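Local coordinates for protein probable endonuclease 4 (Thermotoga maritima, PDB 4HNO) that probably cleaves DNA at apurinic or apyrimidinic sites during base excision repair, using a cluster of three metal ions, at residues G8-I13 against Q33-N38; D65-F70 against I106-I111. One frame throughout, in Å; residues are numbered along the deposited sequence.

In the fold
From the N terminus, strand 7-10, helix 20-26 and strand 31-34 form one beta-alpha-beta unit, and contact 1 (8-13 with 33-38) closes the loop where the second strand returns beside the first. The chain then runs through helix 49-61 to strand 69-72 and through helix 84-104 to strand 108-115, where contact 2 (65-70 with 106-111) closes a second such unit. The two loops follow in series, neither nested nor crossed. Strands 31-34 and 69-72 are neighbours, joined by the probable hydrogen bond from I34 N to F70 O (2.9 Å). Together the contacts tie four successive parallel strands of the TIM barrel around its metal site.

Contact 1: G8-I13 against Q33-N38; sequences GAHMPI and QIFPHN
A9 and M11 pair with Q33 as parallel strands do: Q33 N donates to A9 O (3.1 Å), and M11 N donates to Q33 O (2.8 Å). This register, with H10 facing Q33, joins the first two strands of the TIM barrel, a beta-alpha-beta crossover through helix 20-26. H10 and Q33 project from the same side of the sheet. With CG anti to the backbone N (chi1 -170°), the H10 ring lies over Q33 O, and its ND1 accepts a bond from Q33 NE2 in the plane of the ring (3.0 Å). Glutamine suits this place because its amide has both a donor and an acceptor: OE1 also bonds metal ligand H218, and NE2 metal ligand E263, so Q33 is a second-shell residue that probably helps position both. The far edge of the H10 ring points into the face of F35, an edge-to-face pair with planes 61° apart. Beyond the H10 and F35 rings, branched I13 packs its CG2 against CG2 of I34 (3.7 Å), while its CD1 reaches over to F35 O. M11 turns its thioether away to helix 20-26. One water bridges the segments just beyond the H10-Q33 pair, donating to M11 O (2.7 Å), accepting from F35 N and bonding H10 NE2 at 3.0 Å.

Contact 2: D65-F70 against I106-I111; sequences DWENAF and IRYLNI
F70 CE2 touches Y108 CD1 at 3.6 Å, where the two rings extend alongside one another, tilted by 27° and displaced so that mainly their borders meet. Both residues are buried; F70, wholly apolar, also packs on M216 of strand 214-222, while Y108 brings a hydroxyl to E67. Beside the rings, in the modelled conformer of I106, its CD1 lies 3.6 Å from A69 CB, the methyl of a small residue against the end of a long branched one. I106 CG2 lies against the backbone near A69 O and F70 C, and CZ3 of W66 borders the same isoleucine more loosely. Helix 49-61 adds F55 and M59 to this apolar patch.

The segments include the first residues of neighbouring parallel strands of the TIM barrel, 69-72 and 108-115, joined by a beta-alpha-beta crossover through helix 84-104. Before the strands pair directly, R107 N and A69 O stand too far apart to bond (4.5 Å), and a water joins them, accepting from R107 N (2.8 Å) and donating to both A69 O and W66 O.

Farther out, W66 CB sits over the centre of one face of the R107 guanidinium, 3.4 Å from R107 CZ; the arginine chain is extended from CG to NE to carry the charge there. E67, bent at chi2 (-61°), turns its carboxylate back between two donors. Y108 OH donates a hydrogen bond to E67 OE1 on its syn lone pair (2.6 Å), while R107 NH1 forms a salt bridge to the anti lone pair of E67 OE2 (2.8 Å), near the guanidinium plane. The E67 backbone is itself held by an Asx turn, its N bonded to D65 OD2 at 2.9 Å.

Contact 1: G8-I13 against Q33-N38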
ATOM      1  N   GLY A   8      -8.722  -7.506   3.109  1.00 11.11           N
ATOM      2  CA  GLY A   8      -8.962  -6.782   4.328  1.00 11.33           C
ATOM      3  C   GLY A   8      -8.993  -5.297   4.028  1.00 10.40           C
ATOM      4  O   GLY A   8      -9.264  -4.900   2.900  1.00 10.72           O
ATOM      5  N   ALA A   9      -8.711  -4.493   5.048  1.00 11.03           N
ATOM      6  CA  ALA A   9      -8.826  -3.057   4.943  1.00 10.92           C
ATOM      7  C   ALA A   9      -7.746  -2.373   5.760  1.00 10.29           C
ATOM      8  O   ALA A   9      -7.071  -2.995   6.584  1.00 10.37           O
ATOM      9  CB  ALA A   9     -10.199  -2.595   5.423  1.00 12.03           C
ATOM     10  N   HIS A  10      -7.593  -1.081   5.518  1.00 10.14           N
ATOM     11  CA  HIS A  10      -6.851  -0.225   6.410  1.00 10.31           C
ATOM     12  C   HIS A  10      -7.659  -0.103   7.703  1.00 11.07           C
ATOM     13  O   HIS A  10      -8.834   0.249   7.677  1.00 13.01           O
ATOM     14  CB  HIS A  10      -6.621   1.138   5.773  1.00 10.69           C
ATOM     15  CG  HIS A  10      -5.658   1.930   6.572  1.00 11.42           C
ATOM     16  ND1 HIS A  10      -4.311   1.922   6.314  1.00 11.68           N
ATOM     17  CD2 HIS A  10      -5.826   2.603   7.732  1.00 14.88           C
ATOM     18  CE1 HIS A  10      -3.698   2.625   7.244  1.00 12.93           C
ATOM     19  NE2 HIS A  10      -4.593   3.051   8.113  1.00 15.21           N
ATOM     20  N   MET A  11      -7.023  -0.433   8.819  1.00 10.54           N
ATOM     21  CA  MET A  11      -7.689  -0.555  10.105  1.00 11.26           C
ATOM     22  C   MET A  11      -7.198   0.493  11.074  1.00 11.62           C
ATOM     23  O   MET A  11      -6.007   0.792  11.112  1.00 12.21           O
ATOM     24  CB  MET A  11      -7.393  -1.926  10.722  1.00 11.74           C
ATOM     25  CG  MET A  11      -7.736  -3.107   9.836  1.00 12.24           C
ATOM     26  SD  MET A  11      -9.466  -3.232   9.360  1.00 13.60           S
ATOM     27  CE  MET A  11     -10.174  -3.738  10.952  1.00 15.32           C
ATOM     28  N   PRO A  12      -8.082   1.000  11.933  1.00 13.54           N
ATOM     29  CA  PRO A  12      -7.663   1.980  12.929  1.00 14.01           C
ATOM     30  C   PRO A  12      -6.847   1.349  14.055  1.00 13.06           C
ATOM     31  O   PRO A  12      -7.095   0.223  14.492  1.00 14.01           O
ATOM     32  CB  PRO A  12      -8.985   2.516  13.461  1.00 17.50           C
ATOM     33  CG  PRO A  12      -9.949   1.417  13.226  1.00 19.51           C
ATOM     34  CD  PRO A  12      -9.531   0.754  11.968  1.00 17.23           C
ATOM     35  N   ILE A  13      -5.876   2.104  14.543  1.00 13.48           N
ATOM     36  CA  ILE A  13      -5.021   1.657  15.637  1.00 13.73           C
ATOM     37  C   ILE A  13      -5.275   2.400  16.947  1.00 14.45           C
ATOM     38  O   ILE A  13      -4.607   2.129  17.937  1.00 15.10           O
ATOM     39  CB  ILE A  13      -3.515   1.789  15.284  1.00 12.22           C
ATOM     40  CG1 ILE A  13      -3.154   3.241  14.986  1.00 14.00           C
ATOM     41  CG2 ILE A  13      -3.162   0.864  14.130  1.00 13.20           C
ATOM     42  CD1 ILE A  13      -1.666   3.488  14.889  1.00 15.27           C
ATOM     43  N   GLN A  33      -4.000  -3.491   6.759  1.00  9.10           N
ATOM     44  CA  GLN A  33      -2.976  -2.452   6.783  1.00  8.87           C
ATOM     45  C   GLN A  33      -3.263  -1.536   7.963  1.00  9.12           C
ATOM     46  O   GLN A  33      -4.420  -1.290   8.282  1.00 10.03           O
ATOM     47  CB  GLN A  33      -2.984  -1.674   5.466  1.00  9.03           C
ATOM     48  CG  GLN A  33      -1.971  -0.539   5.394  1.00  9.08           C
ATOM     49  CD  GLN A  33      -2.011   0.088   4.022  1.00  9.07           C
ATOM     50  OE1 GLN A  33      -1.209  -0.238   3.153  1.00 10.14           O
ATOM     51  NE2 GLN A  33      -2.974   0.971   3.837  1.00  9.24           N
ATOM     52  N   ILE A  34      -2.200  -1.040   8.584  1.00  8.60           N
ATOM     53  CA  ILE A  34      -2.297  -0.096   9.691  1.00  9.07           C
ATOM     54  C   ILE A  34      -1.250   0.980   9.520  1.00  8.59           C
ATOM     55  O   ILE A  34      -0.207   0.768   8.917  1.00  9.67           O
ATOM     56  CB  ILE A  34      -2.081  -0.788  11.052  1.00  9.42           C
ATOM     57  CG1 ILE A  34      -0.861  -1.710  11.031  1.00 10.24           C
ATOM     58  CG2 ILE A  34      -3.321  -1.592  11.432  1.00 10.74           C
ATOM     59  CD1 ILE A  34      -0.351  -2.129  12.423  1.00 12.37           C
ATOM     60  N   PHE A  35      -1.489   2.147  10.110  1.00  8.93           N
ATOM     61  CA  PHE A  35      -0.402   3.100  10.340  1.00  8.82           C
ATOM     62  C   PHE A  35       0.468   2.582  11.502  1.00  8.83           C
ATOM     63  O   PHE A  35       0.008   1.816  12.330  1.00 10.33           O
ATOM     64  CB  PHE A  35      -0.939   4.497  10.645  1.00  9.94           C
ATOM     65  CG  PHE A  35      -1.540   5.200   9.445  1.00 11.26           C
ATOM     66  CD1 PHE A  35      -2.840   5.647   9.481  1.00 13.33           C
ATOM     67  CD2 PHE A  35      -0.792   5.448   8.304  1.00 13.04           C
ATOM     68  CE1 PHE A  35      -3.383   6.322   8.384  1.00 15.40           C
ATOM     69  CE2 PHE A  35      -1.332   6.098   7.215  1.00 15.30           C
ATOM     70  CZ  PHE A  35      -2.627   6.536   7.252  1.00 16.11           C
ATOM     71  N   PRO A  36       1.715   3.035  11.589  1.00  9.17           N
ATOM     72  CA  PRO A  36       2.607   2.566  12.661  1.00  9.58           C
ATOM     73  C   PRO A  36       2.539   3.430  13.914  1.00  8.40           C
ATOM     74  O   PRO A  36       3.163   3.096  14.904  1.00  9.41           O
ATOM     75  CB  PRO A  36       4.002   2.629  12.013  1.00 10.66           C
ATOM     76  CG  PRO A  36       3.839   3.451  10.778  1.00 13.40           C
ATOM     77  CD  PRO A  36       2.439   3.812  10.574  1.00 12.14           C
ATOM     78  N   HIS A  37       1.814   4.534  13.851  1.00  9.63           N
ATOM     79  CA  HIS A  37       1.763   5.523  14.906  1.00 10.62           C
ATOM     80  C   HIS A  37       0.683   6.518  14.515  1.00 12.53           C
ATOM     81  O   HIS A  37       0.162   6.480  13.399  1.00 13.75           O
ATOM     82  CB  HIS A  37       3.122   6.241  15.033  1.00 11.76           C
ATOM     83  CG  HIS A  37       3.594   6.845  13.751  1.00 11.57           C
ATOM     84  ND1 HIS A  37       3.047   7.983  13.203  1.00 15.10           N
ATOM     85  CD2 HIS A  37       4.548   6.431  12.889  1.00 11.64           C
ATOM     86  CE1 HIS A  37       3.645   8.229  12.050  1.00 16.36           C
ATOM     87  NE2 HIS A  37       4.554   7.299  11.830  1.00 13.05           N
ATOM     88  N   ASN A  38       0.396   7.431  15.432  1.00 15.30           N
ATOM     89  CA  ASN A  38      -0.493   8.549  15.153  1.00 20.20           C
ATOM     90  C   ASN A  38       0.229   9.878  15.357  1.00 20.92           C
ATOM     91  O   ASN A  38      -0.370  10.863  15.798  1.00 22.83           O
ATOM     92  CB  ASN A  38      -1.714   8.474  16.061  1.00 28.50           C
ATOM     93  CG  ASN A  38      -1.417   8.945  17.470  1.00 40.34           C
ATOM     94  OD1 ASN A  38      -0.479   8.466  18.113  1.00 40.84           O
ATOM     95  ND2 ASN A  38      -2.195   9.913  17.946  1.00 45.37           N
TER
HETATM   96  O   HOH W   1      -4.131   2.800  11.105  0.93 11.23           O

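Contact 2: D65-F70 against I106-I111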
ATOM      1  N   ASP A  65      -2.114 -14.512   8.786  1.00 11.57           N
ATOM      2  CA  ASP A  65      -0.882 -14.770   8.068  1.00 11.96           C
ATOM      3  C   ASP A  65      -0.042 -13.482   8.070  1.00 10.94           C
ATOM      4  O   ASP A  65      -0.509 -12.427   7.634  1.00 11.36           O
ATOM      5  CB  ASP A  65      -1.268 -15.184   6.645  1.00 13.33           C
ATOM      6  CG  ASP A  65      -0.107 -15.679   5.797  1.00 14.78           C
ATOM      7  OD1 ASP A  65      -0.374 -16.440   4.839  1.00 19.64           O
ATOM      8  OD2 ASP A  65       1.051 -15.277   6.012  1.00 15.41           O
ATOM      9  N   TRP A  66       1.183 -13.569   8.569  1.00 11.36           N
ATOM     10  CA  TRP A  66       2.055 -12.399   8.620  1.00 11.12           C
ATOM     11  C   TRP A  66       2.429 -11.851   7.235  1.00 11.51           C
ATOM     12  O   TRP A  66       2.881 -10.724   7.132  1.00 12.06           O
ATOM     13  CB  TRP A  66       3.302 -12.723   9.426  1.00 12.26           C
ATOM     14  CG  TRP A  66       3.020 -12.833  10.893  1.00 11.95           C
ATOM     15  CD1 TRP A  66       2.691 -13.956  11.591  1.00 13.37           C
ATOM     16  CD2 TRP A  66       3.031 -11.768  11.843  1.00 10.74           C
ATOM     17  NE1 TRP A  66       2.492 -13.656  12.915  1.00 13.11           N
ATOM     18  CE2 TRP A  66       2.719 -12.321  13.100  1.00 11.47           C
ATOM     19  CE3 TRP A  66       3.308 -10.403  11.760  1.00 10.90           C
ATOM     20  CZ2 TRP A  66       2.664 -11.554  14.256  1.00 11.43           C
ATOM     21  CZ3 TRP A  66       3.253  -9.643  12.911  1.00 10.67           C
ATOM     22  CH2 TRP A  66       2.953 -10.224  14.143  1.00 10.91           C
ATOM     23  N   GLU A  67       2.217 -12.624   6.166  1.00 10.96           N
ATOM     24  CA  GLU A  67       2.418 -12.088   4.816  1.00 11.75           C
ATOM     25  C   GLU A  67       1.269 -11.216   4.361  1.00 11.10           C
ATOM     26  O   GLU A  67       1.326 -10.650   3.288  1.00 13.34           O
ATOM     27  CB  GLU A  67       2.616 -13.211   3.812  1.00 13.53           C
ATOM     28  CG  GLU A  67       3.965 -13.849   3.924  1.00 14.11           C
ATOM     29  CD  GLU A  67       5.077 -12.865   3.665  1.00 14.51           C
ATOM     30  OE1 GLU A  67       5.090 -12.256   2.568  1.00 15.57           O
ATOM     31  OE2 GLU A  67       5.914 -12.670   4.572  1.00 17.92           O
ATOM     32  N   ASN A  68       0.236 -11.113   5.186  1.00 11.10           N
ATOM     33  CA  ASN A  68      -0.964 -10.368   4.859  1.00 10.98           C
ATOM     34  C   ASN A  68      -1.168  -9.142   5.753  1.00 10.70           C
ATOM     35  O   ASN A  68      -2.263  -8.579   5.749  1.00 10.84           O
ATOM     36  CB  ASN A  68      -2.212 -11.252   4.987  1.00 11.20           C
ATOM     37  CG  ASN A  68      -2.198 -12.487   4.076  1.00 11.52           C
ATOM     38  OD1 ASN A  68      -1.284 -12.747   3.277  1.00 12.84           O
ATOM     39  ND2 ASN A  68      -3.254 -13.269   4.217  1.00 14.13           N
ATOM     40  N   ALA A  69      -0.130  -8.752   6.493  1.00 10.06           N
ATOM     41  CA  ALA A  69      -0.201  -7.655   7.441  1.00 10.15           C
ATOM     42  C   ALA A  69       0.817  -6.600   7.029  1.00  9.13           C
ATOM     43  O   ALA A  69       1.995  -6.907   6.836  1.00 10.11           O
ATOM     44  CB  ALA A  69       0.085  -8.158   8.857  1.00 11.44           C
ATOM     45  N   PHE A  70       0.360  -5.364   6.899  1.00  8.87           N
ATOM     46  CA  PHE A  70       1.168  -4.306   6.327  1.00  8.60           C
ATOM     47  C   PHE A  70       1.058  -3.039   7.160  1.00  8.33           C
ATOM     48  O   PHE A  70      -0.019  -2.732   7.673  1.00  9.06           O
ATOM     49  CB  PHE A  70       0.657  -3.967   4.895  1.00  8.88           C
ATOM     50  CG  PHE A  70       0.579  -5.153   3.993  1.00  8.73           C
ATOM     51  CD1 PHE A  70      -0.559  -5.942   3.959  1.00 10.16           C
ATOM     52  CD2 PHE A  70       1.648  -5.500   3.170  1.00  9.59           C
ATOM     53  CE1 PHE A  70      -0.652  -7.018   3.119  1.00 11.07           C
ATOM     54  CE2 PHE A  70       1.569  -6.580   2.335  1.00 10.27           C
ATOM     55  CZ  PHE A  70       0.402  -7.340   2.311  1.00 11.20           C
ATOM     56  N   ILE A 106       5.738  -6.812  11.990  1.00  8.74           N
ATOM     57  CA  ILE A 106       5.234  -6.495  10.658  1.00  9.16           C
ATOM     58  C   ILE A 106       6.405  -6.488   9.674  1.00  8.48           C
ATOM     59  O   ILE A 106       7.468  -5.919   9.932  1.00  9.08           O
ATOM     60  CB  ILE A 106       4.490  -5.140  10.686  1.00  9.20           C
ATOM     61  CG1 ILE A 106       3.215  -5.216  11.526  0.79 11.10           C
ATOM     62  CG2 ILE A 106       4.207  -4.630   9.293  1.00  9.48           C
ATOM     63  CD1 ILE A 106       2.082  -5.926  10.870  0.79 21.67           C
ATOM     64  N   ARG A 107       6.157  -7.104   8.529  1.00  8.51           N
ATOM     65  CA  ARG A 107       7.189  -7.396   7.565  1.00  9.32           C
ATOM     66  C   ARG A 107       7.341  -6.344   6.455  1.00  7.96           C
ATOM     67  O   ARG A 107       8.334  -6.342   5.743  1.00  8.84           O
ATOM     68  CB  ARG A 107       6.883  -8.760   6.950  1.00  9.78           C
ATOM     69  CG  ARG A 107       6.971  -9.873   7.964  1.00 10.95           C
ATOM     70  CD  ARG A 107       6.638 -11.220   7.365  1.00 12.62           C
ATOM     71  NE  ARG A 107       6.720 -12.240   8.411  1.00 14.18           N
ATOM     72  CZ  ARG A 107       6.377 -13.507   8.248  1.00 16.16           C
ATOM     73  NH1 ARG A 107       5.915 -13.926   7.082  1.00 17.77           N
ATOM     74  NH2 ARG A 107       6.474 -14.355   9.259  1.00 19.00           N
ATOM     75  N   TYR A 108       6.335  -5.493   6.319  1.00  8.09           N
ATOM     76  CA  TYR A 108       6.203  -4.607   5.156  1.00  7.83           C
ATOM     77  C   TYR A 108       5.793  -3.212   5.613  1.00  7.95           C
ATOM     78  O   TYR A 108       4.855  -3.056   6.394  1.00  9.01           O
ATOM     79  CB  TYR A 108       5.112  -5.114   4.226  1.00  8.17           C
ATOM     80  CG  TYR A 108       5.400  -6.444   3.622  1.00  8.52           C
ATOM     81  CD1 TYR A 108       4.668  -7.563   3.939  1.00  9.94           C
ATOM     82  CD2 TYR A 108       6.432  -6.561   2.713  1.00  9.16           C
ATOM     83  CE1 TYR A 108       4.974  -8.794   3.367  1.00 11.52           C
ATOM     84  CE2 TYR A 108       6.749  -7.771   2.148  1.00 10.65           C
ATOM     85  CZ  TYR A 108       6.020  -8.887   2.472  1.00 12.00           C
ATOM     86  OH  TYR A 108       6.378 -10.083   1.882  1.00 15.29           O
ATOM     87  N   LEU A 109       6.453  -2.216   5.030  1.00  7.61           N
ATOM     88  CA  LEU A 109       6.154  -0.808   5.272  1.00  7.32           C
ATOM     89  C   LEU A 109       5.970  -0.143   3.916  1.00  7.44           C
ATOM     90  O   LEU A 109       6.919  -0.036   3.133  1.00  7.69           O
ATOM     91  CB  LEU A 109       7.300  -0.144   6.049  1.00  7.83           C
ATOM     92  CG  LEU A 109       7.124   1.349   6.329  1.00  8.47           C
ATOM     93  CD1 LEU A 109       5.881   1.648   7.145  1.00  9.22           C
ATOM     94  CD2 LEU A 109       8.349   1.870   7.041  1.00 10.02           C
ATOM     95  N   ASN A 110       4.751   0.282   3.644  1.00  7.59           N
ATOM     96  CA  ASN A 110       4.349   0.838   2.358  1.00  7.49           C
ATOM     97  C   ASN A 110       4.470   2.350   2.364  1.00  7.57           C
ATOM     98  O   ASN A 110       3.881   3.009   3.227  1.00  8.68           O
ATOM     99  CB  ASN A 110       2.900   0.423   2.112  1.00  8.11           C
ATOM    100  CG  ASN A 110       2.339   0.990   0.830  1.00  8.34           C
ATOM    101  OD1 ASN A 110       2.399   0.358  -0.212  1.00 10.58           O
ATOM    102  ND2 ASN A 110       1.804   2.179   0.909  1.00  8.92           N
ATOM    103  N   ILE A 111       5.176   2.895   1.374  1.00  8.02           N
ATOM    104  CA  ILE A 111       5.368   4.329   1.253  1.00  8.03           C
ATOM    105  C   ILE A 111       4.934   4.819  -0.127  1.00  7.91           C
ATOM    106  O   ILE A 111       5.036   4.131  -1.119  1.00  9.42           O
ATOM    107  CB  ILE A 111       6.863   4.728   1.498  1.00  9.24           C
ATOM    108  CG1 ILE A 111       7.785   4.337   0.331  1.00 10.10           C
ATOM    109  CG2 ILE A 111       7.405   4.162   2.790  1.00 12.93           C
ATOM    110  CD1 ILE A 111       9.153   5.031   0.366  1.00 12.21           C
TER
HETATM  111  O   HOH W   2       3.655  -8.427   8.364  0.89  9.70           O